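Local coordinates for cytochrome C-type biogenesis protein ccmF (Thermus thermophilus, PDB 6ZMQ) that is a membrane-embedded cytochrome c heme lyase that binds heme b and probably helps attach heme to apocytochrome c during cytochrome c maturation, at residues G112-Y124 against P190-V202. Residues are numbered along the deposited sequence; the frame is centred on the assembly and turned at random.
Sequences GSILLWGLLQTLY and PVLMYLGFVGLSV. With PTY (phosphatidylethanolamine), chain F.
Leu-120 and Tyr-194 interlock as reciprocal knobs-into-holes between helices 110-129 and 185-213, both predicted to span the membrane, whose axes approach to 9.2 Å and cross at -39°. Leu-120 sits among Val-191, Tyr-194, Leu-195 and Val-198, while Tyr-194 enters the hole formed by Ser-113, Leu-116, Trp-117 and Leu-120.

The protein-enclosed side is an aromatic cluster. With CG anti to the backbone N (chi1 -161°), Trp-117 swings its indole across to the other helix, where the five-membered ring lies face to face on Tyr-194, centroids 4.7 Å apart and planes nearly parallel. Leu-116 CD1 meets that phenol at its edge, 3.6 Å from Tyr-194 CD2. Toward Phe-197 the indole presents its edge instead, in an offset edge-to-face pair, planes at 79° and centroids 5.0 Å apart. Phe-152, Phe-299 and Phe-329 extend this cluster to neighbouring parts of the bundle. At its far end, Ser-113 CB approaches Tyr-194 OH, while Ser-113 OG is turned back to the carbonyls of Ala-109 and Leu-110.

The other side of the contact faces lipid: a phosphatidylethanolamine lies along it, and methyl groups, one phenol ring and an acyl chain take over from the stacked rings. There Leu-120 CD1 meets Val-191 CG1 and Leu-195 CD2. Val-198 CG2 sits over the centre of one face of the Tyr-124 ring, 3.5 Å from the centroid, a CH-pi contact. The phenol tip reaches the acyl chain, with Tyr-124 OH 3.3 Å from lipid C33. Replacing Tyr-124 by alanine is likely to strip Val-198 CG2 of its aromatic cover and open a gap between the helices and the acyl chain. Farther along that chain, lipid C37 rests 3.7 Å from Leu-195 CD2, the methyl that also touches Leu-120 CD1.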
ATOM      1  N   GLY A 112      -4.236  18.970   5.459  1.00 59.83           N
ATOM      2  CA  GLY A 112      -4.614  18.091   6.555  1.00 53.25           C
ATOM      3  C   GLY A 112      -3.981  16.715   6.465  1.00 51.66           C
ATOM      4  O   GLY A 112      -3.650  16.109   7.492  1.00 60.92           O
ATOM      5  N   SER A 113      -3.767  16.216   5.243  1.00 38.87           N
ATOM      6  CA  SER A 113      -3.154  14.900   5.101  1.00 43.41           C
ATOM      7  C   SER A 113      -1.669  14.937   5.428  1.00 52.27           C
ATOM      8  O   SER A 113      -1.137  13.965   5.970  1.00 69.82           O
ATOM      9  CB  SER A 113      -3.389  14.333   3.705  1.00 53.07           C
ATOM     10  OG  SER A 113      -2.916  15.200   2.696  1.00 57.35           O
ATOM     11  N   ILE A 114      -0.983  16.050   5.142  1.00 49.76           N
ATOM     12  CA  ILE A 114       0.407  16.103   5.590  1.00 50.52           C
ATOM     13  C   ILE A 114       0.482  16.390   7.088  1.00 53.25           C
ATOM     14  O   ILE A 114       1.479  16.033   7.726  1.00 51.53           O
ATOM     15  CB  ILE A 114       1.280  17.078   4.768  1.00 41.45           C
ATOM     16  CG1 ILE A 114       0.651  18.451   4.609  1.00 58.84           C
ATOM     17  CG2 ILE A 114       1.563  16.508   3.394  1.00 41.54           C
ATOM     18  CD1 ILE A 114       1.654  19.578   4.482  1.00 72.19           C
ATOM     19  N   LEU A 115      -0.575  16.965   7.687  1.00 59.81           N
ATOM     20  CA  LEU A 115      -0.637  17.018   9.153  1.00 51.11           C
ATOM     21  C   LEU A 115      -0.779  15.616   9.764  1.00 52.75           C
ATOM     22  O   LEU A 115      -0.083  15.284  10.730  1.00 51.78           O
ATOM     23  CB  LEU A 115      -1.773  17.937   9.616  1.00 51.12           C
ATOM     24  CG  LEU A 115      -2.057  18.120  11.124  1.00 50.93           C
ATOM     25  CD1 LEU A 115      -0.786  18.283  11.974  1.00 43.63           C
ATOM     26  CD2 LEU A 115      -3.000  19.289  11.373  1.00 58.72           C
ATOM     27  N   LEU A 116      -1.657  14.779   9.206  1.00 51.66           N
ATOM     28  CA  LEU A 116      -1.800  13.405   9.706  1.00 42.09           C
ATOM     29  C   LEU A 116      -0.539  12.583   9.421  1.00 52.39           C
ATOM     30  O   LEU A 116      -0.149  11.720  10.219  1.00 65.14           O
ATOM     31  CB  LEU A 116      -3.053  12.760   9.090  1.00 22.85           C
ATOM     32  CG  LEU A 116      -3.622  11.374   9.459  1.00 21.39           C
ATOM     33  CD1 LEU A 116      -3.004  10.192   8.698  1.00 20.92           C
ATOM     34  CD2 LEU A 116      -3.494  11.137  10.971  1.00 26.64           C
ATOM     35  N   TRP A 117       0.120  12.885   8.302  1.00 48.86           N
ATOM     36  CA  TRP A 117       1.374  12.254   7.903  1.00 35.68           C
ATOM     37  C   TRP A 117       2.499  12.578   8.882  1.00 32.33           C
ATOM     38  O   TRP A 117       3.223  11.680   9.339  1.00 27.22           O
ATOM     39  CB  TRP A 117       1.707  12.760   6.501  1.00 32.84           C
ATOM     40  CG  TRP A 117       2.652  11.967   5.735  1.00 40.70           C
ATOM     41  CD1 TRP A 117       3.380  10.915   6.178  1.00 40.36           C
ATOM     42  CD2 TRP A 117       2.995  12.147   4.357  1.00 60.73           C
ATOM     43  NE1 TRP A 117       4.150  10.426   5.170  1.00 46.97           N
ATOM     44  CE2 TRP A 117       3.934  11.157   4.036  1.00 57.53           C
ATOM     45  CE3 TRP A 117       2.593  13.044   3.363  1.00 60.29           C
ATOM     46  CZ2 TRP A 117       4.501  11.046   2.777  1.00 45.04           C
ATOM     47  CZ3 TRP A 117       3.145  12.923   2.099  1.00 56.92           C
ATOM     48  CH2 TRP A 117       4.082  11.922   1.817  1.00 47.34           C
ATOM     49  N   GLY A 118       2.671  13.867   9.197  1.00 40.71           N
ATOM     50  CA  GLY A 118       3.658  14.270  10.182  1.00 44.14           C
ATOM     51  C   GLY A 118       3.321  13.798  11.578  1.00 50.46           C
ATOM     52  O   GLY A 118       4.222  13.538  12.375  1.00 61.61           O
ATOM     53  N   LEU A 119       2.029  13.623  11.876  1.00 42.46           N
ATOM     54  CA  LEU A 119       1.627  13.065  13.168  1.00 35.80           C
ATOM     55  C   LEU A 119       2.016  11.600  13.306  1.00 46.32           C
ATOM     56  O   LEU A 119       2.518  11.183  14.357  1.00 60.63           O
ATOM     57  CB  LEU A 119       0.121  13.225  13.384  1.00 23.25           C
ATOM     58  CG  LEU A 119      -0.317  12.779  14.777  1.00 26.40           C
ATOM     59  CD1 LEU A 119      -1.172  13.819  15.291  1.00 41.96           C
ATOM     60  CD2 LEU A 119      -1.116  11.464  14.812  1.00 22.00           C
ATOM     61  N   LEU A 120       1.767  10.797  12.272  1.00 37.25           N
ATOM     62  CA  LEU A 120       2.144   9.392  12.339  1.00 41.30           C
ATOM     63  C   LEU A 120       3.658   9.219  12.282  1.00 60.67           C
ATOM     64  O   LEU A 120       4.184   8.271  12.889  1.00 67.12           O
ATOM     65  CB  LEU A 120       1.436   8.616  11.223  1.00 23.55           C
ATOM     66  CG  LEU A 120      -0.094   8.561  11.334  1.00 20.51           C
ATOM     67  CD1 LEU A 120      -0.706   7.581  10.342  1.00 20.30           C
ATOM     68  CD2 LEU A 120      -0.556   8.244  12.763  1.00 20.88           C
ATOM     69  N   GLN A 121       4.362  10.169  11.647  1.00 68.15           N
ATOM     70  CA  GLN A 121       5.817  10.243  11.756  1.00 56.16           C
ATOM     71  C   GLN A 121       6.268  10.492  13.192  1.00 48.02           C
ATOM     72  O   GLN A 121       7.179   9.813  13.687  1.00 37.18           O
ATOM     73  CB  GLN A 121       6.357  11.349  10.852  1.00 48.35           C
ATOM     74  CG  GLN A 121       7.106  10.845   9.646  1.00 37.82           C
ATOM     75  CD  GLN A 121       8.466  10.300   9.999  1.00 36.98           C
ATOM     76  OE1 GLN A 121       9.050  10.632  11.035  1.00 51.70           O
ATOM     77  NE2 GLN A 121       9.000   9.479   9.119  1.00 27.56           N
ATOM     78  N   THR A 122       5.637  11.462  13.870  1.00 46.88           N
ATOM     79  CA  THR A 122       6.016  11.778  15.246  1.00 44.14           C
ATOM     80  C   THR A 122       5.670  10.643  16.205  1.00 44.87           C
ATOM     81  O   THR A 122       6.410  10.395  17.168  1.00 52.32           O
ATOM     82  CB  THR A 122       5.352  13.070  15.715  1.00 43.76           C
ATOM     83  OG1 THR A 122       3.941  12.999  15.499  1.00 51.75           O
ATOM     84  CG2 THR A 122       5.942  14.320  15.049  1.00 48.00           C
ATOM     85  N   LEU A 123       4.550   9.947  15.958  1.00 42.75           N
ATOM     86  CA  LEU A 123       4.179   8.799  16.787  1.00 38.93           C
ATOM     87  C   LEU A 123       5.178   7.659  16.627  1.00 54.86           C
ATOM     88  O   LEU A 123       5.597   7.045  17.617  1.00 66.81           O
ATOM     89  CB  LEU A 123       2.763   8.320  16.445  1.00 26.07           C
ATOM     90  CG  LEU A 123       2.400   6.869  16.830  1.00 28.53           C
ATOM     91  CD1 LEU A 123       2.081   6.745  18.323  1.00 27.68           C
ATOM     92  CD2 LEU A 123       1.264   6.304  15.987  1.00 35.48           C
ATOM     93  N   TYR A 124       5.590   7.376  15.382  1.00 51.11           N
ATOM     94  CA  TYR A 124       6.536   6.290  15.145  1.00 45.43           C
ATOM     95  C   TYR A 124       7.927   6.636  15.673  1.00 54.25           C
ATOM     96  O   TYR A 124       8.647   5.760  16.177  1.00 58.96           O
ATOM     97  CB  TYR A 124       6.574   5.965  13.653  1.00 38.56           C
ATOM     98  CG  TYR A 124       5.611   4.863  13.251  1.00 34.98           C
ATOM     99  CD1 TYR A 124       4.245   4.972  13.532  1.00 35.50           C
ATOM    100  CD2 TYR A 124       6.053   3.729  12.569  1.00 38.33           C
ATOM    101  CE1 TYR A 124       3.350   3.982  13.151  1.00 37.27           C
ATOM    102  CE2 TYR A 124       5.155   2.722  12.197  1.00 48.66           C
ATOM    103  CZ  TYR A 124       3.811   2.867  12.483  1.00 47.63           C
ATOM    104  OH  TYR A 124       2.911   1.889  12.121  1.00 57.28           O
ATOM    105  N   PRO A 190      -5.829   6.015   2.311  1.00 55.81           N
ATOM    106  CA  PRO A 190      -4.679   6.900   2.614  1.00 43.10           C
ATOM    107  C   PRO A 190      -3.846   6.503   3.832  1.00 32.25           C
ATOM    108  O   PRO A 190      -2.621   6.351   3.682  1.00 37.68           O
ATOM    109  CB  PRO A 190      -5.350   8.261   2.826  1.00 51.90           C
ATOM    110  CG  PRO A 190      -6.474   8.246   1.882  1.00 64.08           C
ATOM    111  CD  PRO A 190      -7.004   6.847   1.936  1.00 68.99           C
ATOM    112  N   VAL A 191      -4.472   6.267   4.997  1.00 24.76           N
ATOM    113  CA  VAL A 191      -3.749   6.053   6.258  1.00 21.19           C
ATOM    114  C   VAL A 191      -2.943   4.765   6.232  1.00 36.37           C
ATOM    115  O   VAL A 191      -1.816   4.733   6.750  1.00 56.69           O
ATOM    116  CB  VAL A 191      -4.733   6.033   7.449  1.00 20.55           C
ATOM    117  CG1 VAL A 191      -4.003   6.250   8.780  1.00 20.56           C
ATOM    118  CG2 VAL A 191      -5.836   7.051   7.250  1.00 30.98           C
ATOM    119  N   LEU A 192      -3.463   3.757   5.518  1.00 34.23           N
ATOM    120  CA  LEU A 192      -2.796   2.475   5.287  1.00 35.49           C
ATOM    121  C   LEU A 192      -1.437   2.636   4.617  1.00 42.49           C
ATOM    122  O   LEU A 192      -0.524   1.828   4.843  1.00 54.90           O
ATOM    123  CB  LEU A 192      -3.690   1.588   4.419  1.00 26.07           C
ATOM    124  CG  LEU A 192      -4.441   0.458   5.105  1.00 28.16           C
ATOM    125  CD1 LEU A 192      -3.408  -0.564   5.444  1.00 33.15           C
ATOM    126  CD2 LEU A 192      -5.166   0.883   6.374  1.00 38.78           C
ATOM    127  N   MET A 193      -1.288   3.653   3.771  1.00 29.02           N
ATOM    128  CA  MET A 193       0.032   3.899   3.213  1.00 26.24           C
ATOM    129  C   MET A 193       0.877   4.824   4.081  1.00 40.72           C
ATOM    130  O   MET A 193       2.103   4.645   4.126  1.00 48.08           O
ATOM    131  CB  MET A 193      -0.092   4.383   1.774  1.00 38.18           C
ATOM    132  CG  MET A 193      -0.110   3.186   0.850  1.00 61.36           C
ATOM    133  SD  MET A 193      -0.409   3.381  -0.898  1.00 83.34           S
ATOM    134  CE  MET A 193      -1.718   2.179  -1.005  1.00106.66           C
ATOM    135  N   TYR A 194       0.250   5.793   4.782  1.00 49.14           N
ATOM    136  CA  TYR A 194       1.023   6.734   5.604  1.00 40.15           C
ATOM    137  C   TYR A 194       1.707   6.006   6.756  1.00 28.90           C
ATOM    138  O   TYR A 194       2.928   6.144   6.945  1.00 38.45           O
ATOM    139  CB  TYR A 194       0.130   7.860   6.141  1.00 51.43           C
ATOM    140  CG  TYR A 194      -0.415   8.849   5.112  1.00 53.56           C
ATOM    141  CD1 TYR A 194       0.084   8.894   3.811  1.00 58.41           C
ATOM    142  CD2 TYR A 194      -1.439   9.729   5.446  1.00 37.38           C
ATOM    143  CE1 TYR A 194      -0.428   9.781   2.867  1.00 51.19           C
ATOM    144  CE2 TYR A 194      -1.953  10.621   4.519  1.00 36.56           C
ATOM    145  CZ  TYR A 194      -1.445  10.641   3.236  1.00 40.35           C
ATOM    146  OH  TYR A 194      -1.968  11.533   2.324  1.00 46.27           O
ATOM    147  N   LEU A 195       0.942   5.127   7.429  1.00 30.06           N
ATOM    148  CA  LEU A 195       1.451   4.137   8.379  1.00 26.49           C
ATOM    149  C   LEU A 195       2.574   3.313   7.779  1.00 45.82           C
ATOM    150  O   LEU A 195       3.642   3.167   8.396  1.00 75.12           O
ATOM    151  CB  LEU A 195       0.317   3.196   8.793  1.00 19.58           C
ATOM    152  CG  LEU A 195      -0.772   3.660   9.746  1.00 21.35           C
ATOM    153  CD1 LEU A 195      -1.843   2.596   9.915  1.00 27.42           C
ATOM    154  CD2 LEU A 195      -0.118   3.973  11.060  1.00 28.26           C
ATOM    155  N   GLY A 196       2.364   2.833   6.542  1.00 32.70           N
ATOM    156  CA  GLY A 196       3.368   2.021   5.883  1.00 22.58           C
ATOM    157  C   GLY A 196       4.658   2.779   5.662  1.00 33.98           C
ATOM    158  O   GLY A 196       5.734   2.273   6.021  1.00 53.51           O
ATOM    159  N   PHE A 197       4.539   4.068   5.268  1.00 27.86           N
ATOM    160  CA  PHE A 197       5.719   4.900   5.050  1.00 40.84           C
ATOM    161  C   PHE A 197       6.474   5.105   6.345  1.00 47.81           C
ATOM    162  O   PHE A 197       7.699   4.914   6.388  1.00 49.67           O
ATOM    163  CB  PHE A 197       5.326   6.252   4.438  1.00 48.23           C
ATOM    164  CG  PHE A 197       6.428   7.312   4.492  1.00 40.23           C
ATOM    165  CD1 PHE A 197       7.408   7.355   3.519  1.00 39.12           C
ATOM    166  CD2 PHE A 197       6.462   8.285   5.498  1.00 40.63           C
ATOM    167  CE1 PHE A 197       8.407   8.320   3.566  1.00 41.55           C
ATOM    168  CE2 PHE A 197       7.461   9.245   5.546  1.00 41.04           C
ATOM    169  CZ  PHE A 197       8.430   9.265   4.575  1.00 37.92           C
ATOM    170  N   VAL A 198       5.739   5.370   7.433  1.00 50.63           N
ATOM    171  CA  VAL A 198       6.439   5.728   8.655  1.00 37.34           C
ATOM    172  C   VAL A 198       7.020   4.474   9.295  1.00 33.16           C
ATOM    173  O   VAL A 198       8.074   4.554   9.950  1.00 43.77           O
ATOM    174  CB  VAL A 198       5.551   6.586   9.582  1.00 34.56           C
ATOM    175  CG1 VAL A 198       5.073   7.809   8.823  1.00 39.80           C
ATOM    176  CG2 VAL A 198       4.363   5.844  10.068  1.00 31.34           C
ATOM    177  N   GLY A 199       6.455   3.293   8.966  1.00 31.12           N
ATOM    178  CA  GLY A 199       7.127   2.047   9.297  1.00 30.35           C
ATOM    179  C   GLY A 199       8.459   1.920   8.594  1.00 42.88           C
ATOM    180  O   GLY A 199       9.499   1.846   9.250  1.00 52.42           O
ATOM    181  N   LEU A 200       8.468   2.137   7.271  1.00 50.45           N
ATOM    182  CA  LEU A 200       9.720   2.090   6.519  1.00 36.73           C
ATOM    183  C   LEU A 200      10.615   3.296   6.806  1.00 37.44           C
ATOM    184  O   LEU A 200      11.740   3.350   6.290  1.00 45.24           O
ATOM    185  CB  LEU A 200       9.449   1.971   5.017  1.00 22.76           C
ATOM    186  CG  LEU A 200       9.195   0.574   4.440  1.00 22.07           C
ATOM    187  CD1 LEU A 200       9.454   0.602   2.952  1.00 22.40           C
ATOM    188  CD2 LEU A 200      10.057  -0.506   5.105  1.00 31.62           C
ATOM    189  N   SER A 201      10.137   4.279   7.592  1.00 28.32           N
ATOM    190  CA  SER A 201      11.020   5.340   8.057  1.00 29.89           C
ATOM    191  C   SER A 201      12.096   4.798   8.981  1.00 39.61           C
ATOM    192  O   SER A 201      13.286   5.094   8.802  1.00 48.07           O
ATOM    193  CB  SER A 201      10.215   6.423   8.760  1.00 37.60           C
ATOM    194  OG  SER A 201       9.961   6.085  10.107  1.00 43.05           O
ATOM    195  N   VAL A 202      11.710   3.987   9.968  1.00 45.86           N
ATOM    196  CA  VAL A 202      12.615   3.714  11.095  1.00 52.16           C
ATOM    197  C   VAL A 202      13.730   2.711  10.779  1.00 41.58           C
ATOM    198  O   VAL A 202      14.856   2.929  11.250  1.00 44.32           O
ATOM    199  CB  VAL A 202      11.817   3.452  12.375  1.00 58.23           C
ATOM    200  CG1 VAL A 202      10.694   2.496  12.153  1.00 67.35           C
ATOM    201  CG2 VAL A 202      12.668   2.953  13.563  1.00 59.40           C
TER
HETATM  202  C1  PTY F 705       6.863  -1.773  16.602  1.00 49.19           C
HETATM  203  C2  PTY F 705      12.905  -6.216  16.948  1.00 53.77           C
HETATM  204  C3  PTY F 705      12.255  -5.464  18.109  1.00 61.05           C
HETATM  205  O4  PTY F 705       6.002  -0.713  16.303  1.00 43.94           O
HETATM  206  C5  PTY F 705       7.737  -3.183  18.514  1.00 59.72           C
HETATM  207  C6  PTY F 705       6.776  -2.061  18.098  1.00 61.84           C
HETATM  208  O7  PTY F 705       5.459  -2.469  18.356  1.00 82.66           O
HETATM  209  C8  PTY F 705       4.799  -1.893  19.454  1.00 85.29           C
HETATM  210  O10 PTY F 705       5.344  -1.796  20.503  1.00 87.46           O
HETATM  211  C11 PTY F 705       3.357  -1.400  19.294  1.00 76.96           C
HETATM  212  C12 PTY F 705       2.940  -0.578  20.514  1.00 55.14           C
HETATM  213  C13 PTY F 705       1.515  -0.032  20.377  1.00 48.03           C
HETATM  214  C14 PTY F 705       0.505  -1.178  20.282  1.00 46.47           C
HETATM  215  C15 PTY F 705      -0.912  -0.667  20.550  1.00 45.12           C
HETATM  216  C16 PTY F 705      -1.901  -1.603  19.855  1.00 47.75           C
HETATM  217  C17 PTY F 705      -3.198  -0.869  19.499  1.00 49.73           C
HETATM  218  C18 PTY F 705      -3.378  -0.617  17.993  1.00 54.00           C
HETATM  219  C19 PTY F 705      -2.812  -1.723  17.096  1.00 61.91           C
HETATM  220  C20 PTY F 705      -3.742  -2.001  15.911  1.00 70.11           C
HETATM  221  C21 PTY F 705      -3.755  -0.834  14.917  1.00 70.66           C
HETATM  222  C22 PTY F 705      -4.698  -1.173  13.757  1.00 70.66           C
HETATM  223  C23 PTY F 705      -4.325  -0.428  12.471  1.00 68.84           C
HETATM  224  C24 PTY F 705      -5.354   0.676  12.199  1.00 58.17           C
HETATM  225  C25 PTY F 705      -5.813   0.634  10.738  1.00 40.61           C
HETATM  226  C26 PTY F 705      -7.014   1.559  10.525  1.00 35.34           C
HETATM  227  C27 PTY F 705      -7.840   1.065   9.338  1.00 35.49           C
HETATM  228  C28 PTY F 705      -9.293   1.486   9.548  1.00 36.11           C
HETATM  229  C29 PTY F 705     -10.237   0.444   8.957  1.00 32.35           C
HETATM  230  C30 PTY F 705       5.380  -0.774  15.050  1.00 43.13           C
HETATM  231  C31 PTY F 705       4.232   0.180  14.712  1.00 37.82           C
HETATM  232  O30 PTY F 705       5.751  -1.556  14.238  1.00 52.98           O
HETATM  233  C32 PTY F 705       3.078   0.134  15.714  1.00 39.17           C
HETATM  234  C33 PTY F 705       1.919   0.964  15.157  1.00 39.57           C
HETATM  235  C34 PTY F 705       0.600   0.205  15.302  1.00 44.74           C
HETATM  236  C35 PTY F 705      -0.324   0.609  14.154  1.00 47.51           C
HETATM  237  C36 PTY F 705      -0.712   2.081  14.315  1.00 48.65           C
HETATM  238  C37 PTY F 705      -2.116   2.331  13.749  1.00 46.60           C
HETATM  239  C38 PTY F 705      -2.527   3.798  13.915  1.00 38.49           C
HETATM  240  C39 PTY F 705      -3.888   4.081  13.278  1.00 31.77           C
HETATM  241  C40 PTY F 705      -4.658   5.090  14.129  1.00 40.23           C
HETATM  242  C41 PTY F 705      -6.084   5.257  13.608  1.00 55.89           C
HETATM  243  C42 PTY F 705      -6.984   4.233  14.294  1.00 56.74           C
HETATM  244  C43 PTY F 705      -8.027   4.973  15.129  1.00 42.64           C
HETATM  245  C44 PTY F 705      -9.245   4.065  15.274  1.00 26.96           C
HETATM  246  P1  PTY F 705      10.266  -3.872  18.759  1.00 50.24           P
HETATM  247  O11 PTY F 705      11.049  -4.872  17.705  1.00 59.32           O
HETATM  248  O12 PTY F 705      11.276  -2.908  19.336  1.00 41.33           O
HETATM  249  O13 PTY F 705       9.721  -4.697  19.900  1.00 54.25           O
HETATM  250  O14 PTY F 705       9.040  -3.047  17.999  1.00 51.79           O
HETATM  251  N1  PTY F 705      13.970  -7.059  17.462  1.00 41.75           N